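Local coordinates for PHOX (Pseudomonas fluorescens, PDB 4A9V), which is an alkaline phosphatase of the PhoX family, a beta-propeller enzyme that probably hydrolyses phosphomonoesters with an iron-calcium cofactor, at residues L324-D330 with Q342-L348. Numbering follows the deposited sequence.
Sequences LYVARFD and QGQWIEL
Val326 and Ile346 exchange two backbone hydrogen bonds, as do Arg328 and Gln344, in an antiparallel beta hairpin within the PhoX beta-propeller, away from the metal cofactor. The ladder runs on through Leu348 N to Leu324 O (2.8 Å) at one end and Asp330 N to Gln342 O at the other. Beyond Leu348, a water accepts from Leu324 N and donates to Leu348 O. Strands 296-303 and 443-451 flank the pair and continue the sheet.

Tyr325, Ala327, Phe329, Trp345 and Glu347 share one face. Ala327 CB meets Trp345 CZ3 at 3.5 Å, and the indole also takes a cation-pi contact from Lys300. The Tyr325 side chain runs roughly perpendicular to that of Trp345, with Tyr325 CB 3.8 Å from Trp345 CB. Tyr325 CD2 reaches Glu347 N. The Glu347 carboxylate turns to Lys352 and Thr349.

On the other face, Ile346 CD1 lies over one face of the Arg328 guanidinium, 3.6 Å from Arg328 NH2. Gln344 extends alongside Arg328 in the same direction, its amide plane turned 58° from the guanidinium. The carbonyls of Gly379 and Val378 hold Arg328 NE and NH2. Val326 CG1 packs on Leu348 CD2 (3.9 Å), against strand 296-303.

At the Asp330 end, a chi1 of 76° tucks CG over the backbone, flanked by N and C, and folds the carboxylate back to Gln342 N. OD1 accepts from Gly332 N and Trp446 NE1, and only weakly from Gln342 N. Gln342 N donates its stronger hydrogen bond to Asp330 OD2 from above the carboxylate plane, at 3.1 Å.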
# COMPACT_ATOMS: atom_id res chain seq x y z
N LEU A 324 16.48 -1.33 -11.90
CA LEU A 324 15.85 -0.51 -10.86
C LEU A 324 16.46 0.89 -10.86
O LEU A 324 17.68 1.04 -10.91
CB LEU A 324 16.04 -1.17 -9.49
CG LEU A 324 15.34 -0.50 -8.31
CD1 LEU A 324 13.83 -0.56 -8.44
CD2 LEU A 324 15.81 -1.13 -7.01
N TYR A 325 15.58 1.89 -10.88
CA TYR A 325 15.95 3.30 -10.86
C TYR A 325 15.37 3.96 -9.62
O TYR A 325 14.39 3.49 -9.06
CB TYR A 325 15.38 4.01 -12.09
CG TYR A 325 15.85 3.46 -13.41
CD1 TYR A 325 15.18 2.41 -14.04
CD2 TYR A 325 16.89 4.06 -14.10
CE1 TYR A 325 15.57 1.95 -15.28
CE2 TYR A 325 17.30 3.60 -15.33
CZ TYR A 325 16.65 2.53 -15.91
OH TYR A 325 17.07 2.05 -17.13
N VAL A 326 15.91 5.13 -9.30
CA VAL A 326 15.38 5.97 -8.23
C VAL A 326 15.30 7.41 -8.73
O VAL A 326 16.05 7.81 -9.61
CB VAL A 326 16.25 5.84 -6.96
CG1 VAL A 326 17.61 6.49 -7.15
CG2 VAL A 326 15.52 6.42 -5.75
N ALA A 327 14.34 8.17 -8.21
CA ALA A 327 14.04 9.51 -8.72
C ALA A 327 14.87 10.60 -8.07
O ALA A 327 15.05 10.63 -6.84
CB ALA A 327 12.56 9.82 -8.56
N ARG A 328 15.22 11.60 -8.89
CA ARG A 328 15.63 12.91 -8.42
C ARG A 328 14.70 13.95 -9.03
O ARG A 328 14.28 13.81 -10.18
CB ARG A 328 17.09 13.19 -8.82
CG ARG A 328 17.67 14.44 -8.17
CD ARG A 328 19.05 14.80 -8.70
NE ARG A 328 20.05 13.79 -8.37
CZ ARG A 328 21.26 13.76 -8.89
NH1 ARG A 328 21.60 14.64 -9.83
NH2 ARG A 328 22.12 12.81 -8.54
N PHE A 329 14.28 14.92 -8.23
CA PHE A 329 13.39 15.99 -8.68
C PHE A 329 14.14 17.30 -8.53
O PHE A 329 14.74 17.55 -7.47
CB PHE A 329 12.14 16.05 -7.81
CG PHE A 329 11.29 14.80 -7.87
CD1 PHE A 329 11.55 13.75 -7.01
CD2 PHE A 329 10.24 14.69 -8.76
CE1 PHE A 329 10.82 12.58 -7.07
CE2 PHE A 329 9.50 13.51 -8.82
CZ PHE A 329 9.82 12.44 -8.01
N ASP A 330 14.06 18.17 -9.54
CA ASP A 330 14.66 19.48 -9.43
C ASP A 330 13.82 20.43 -8.58
O ASP A 330 12.83 20.03 -7.97
CB ASP A 330 14.98 20.06 -10.82
CG ASP A 330 13.76 20.59 -11.57
OD1 ASP A 330 12.66 20.73 -11.00
OD2 ASP A 330 13.94 20.93 -12.76
N GLN A 342 11.23 19.56 -13.52
CA GLN A 342 11.72 18.37 -14.21
C GLN A 342 12.36 17.43 -13.20
O GLN A 342 12.78 17.85 -12.12
CB GLN A 342 12.78 18.75 -15.26
CG GLN A 342 12.23 19.52 -16.44
CD GLN A 342 11.60 18.63 -17.50
OE1 GLN A 342 10.50 18.91 -18.00
NE2 GLN A 342 12.35 17.63 -17.95
N GLY A 343 12.44 16.16 -13.57
CA GLY A 343 13.16 15.18 -12.77
C GLY A 343 13.74 14.09 -13.64
O GLY A 343 13.63 14.13 -14.87
N GLN A 344 14.38 13.13 -12.99
CA GLN A 344 15.07 12.07 -13.69
C GLN A 344 15.09 10.79 -12.89
O GLN A 344 14.93 10.79 -11.66
CB GLN A 344 16.51 12.48 -14.00
CG GLN A 344 17.35 12.71 -12.77
CD GLN A 344 18.72 13.25 -13.09
OE1 GLN A 344 19.56 12.55 -13.65
NE2 GLN A 344 18.98 14.48 -12.67
N TRP A 345 15.30 9.69 -13.62
CA TRP A 345 15.52 8.37 -13.05
C TRP A 345 16.98 8.02 -13.13
O TRP A 345 17.61 8.16 -14.19
CB TRP A 345 14.71 7.35 -13.86
CG TRP A 345 13.23 7.54 -13.74
CD1 TRP A 345 12.36 8.01 -14.71
CD2 TRP A 345 12.44 7.41 -12.53
NE1 TRP A 345 11.09 8.15 -14.19
CE2 TRP A 345 11.08 7.80 -12.88
CE3 TRP A 345 12.69 6.93 -11.25
CZ2 TRP A 345 10.05 7.78 -11.95
CZ3 TRP A 345 11.65 6.91 -10.33
CH2 TRP A 345 10.36 7.31 -10.68
N ILE A 346 17.52 7.51 -12.02
CA ILE A 346 18.94 7.20 -11.91
C ILE A 346 19.09 5.72 -11.56
O ILE A 346 18.46 5.23 -10.63
CB ILE A 346 19.61 8.06 -10.81
CG1 ILE A 346 19.39 9.55 -11.10
CG2 ILE A 346 21.08 7.73 -10.71
CD1 ILE A 346 19.83 10.46 -9.97
N GLU A 347 19.90 5.02 -12.33
CA GLU A 347 20.04 3.57 -12.25
C GLU A 347 20.74 3.12 -10.96
O GLU A 347 21.79 3.64 -10.60
CB GLU A 347 20.86 3.15 -13.46
CG GLU A 347 20.99 1.67 -13.72
CD GLU A 347 21.80 1.40 -14.97
OE1 GLU A 347 21.81 2.28 -15.87
OE2 GLU A 347 22.13 0.23 -15.18
N LEU A 348 20.21 2.07 -10.34
CA LEU A 348 20.85 1.41 -9.22
C LEU A 348 21.45 0.09 -9.70
O LEU A 348 20.81 -0.97 -9.66
CB LEU A 348 19.83 1.17 -8.10
CG LEU A 348 19.13 2.44 -7.60
CD1 LEU A 348 18.17 2.09 -6.47
CD2 LEU A 348 20.14 3.49 -7.15
O HOH W 1 18.93 -2.54 -11.09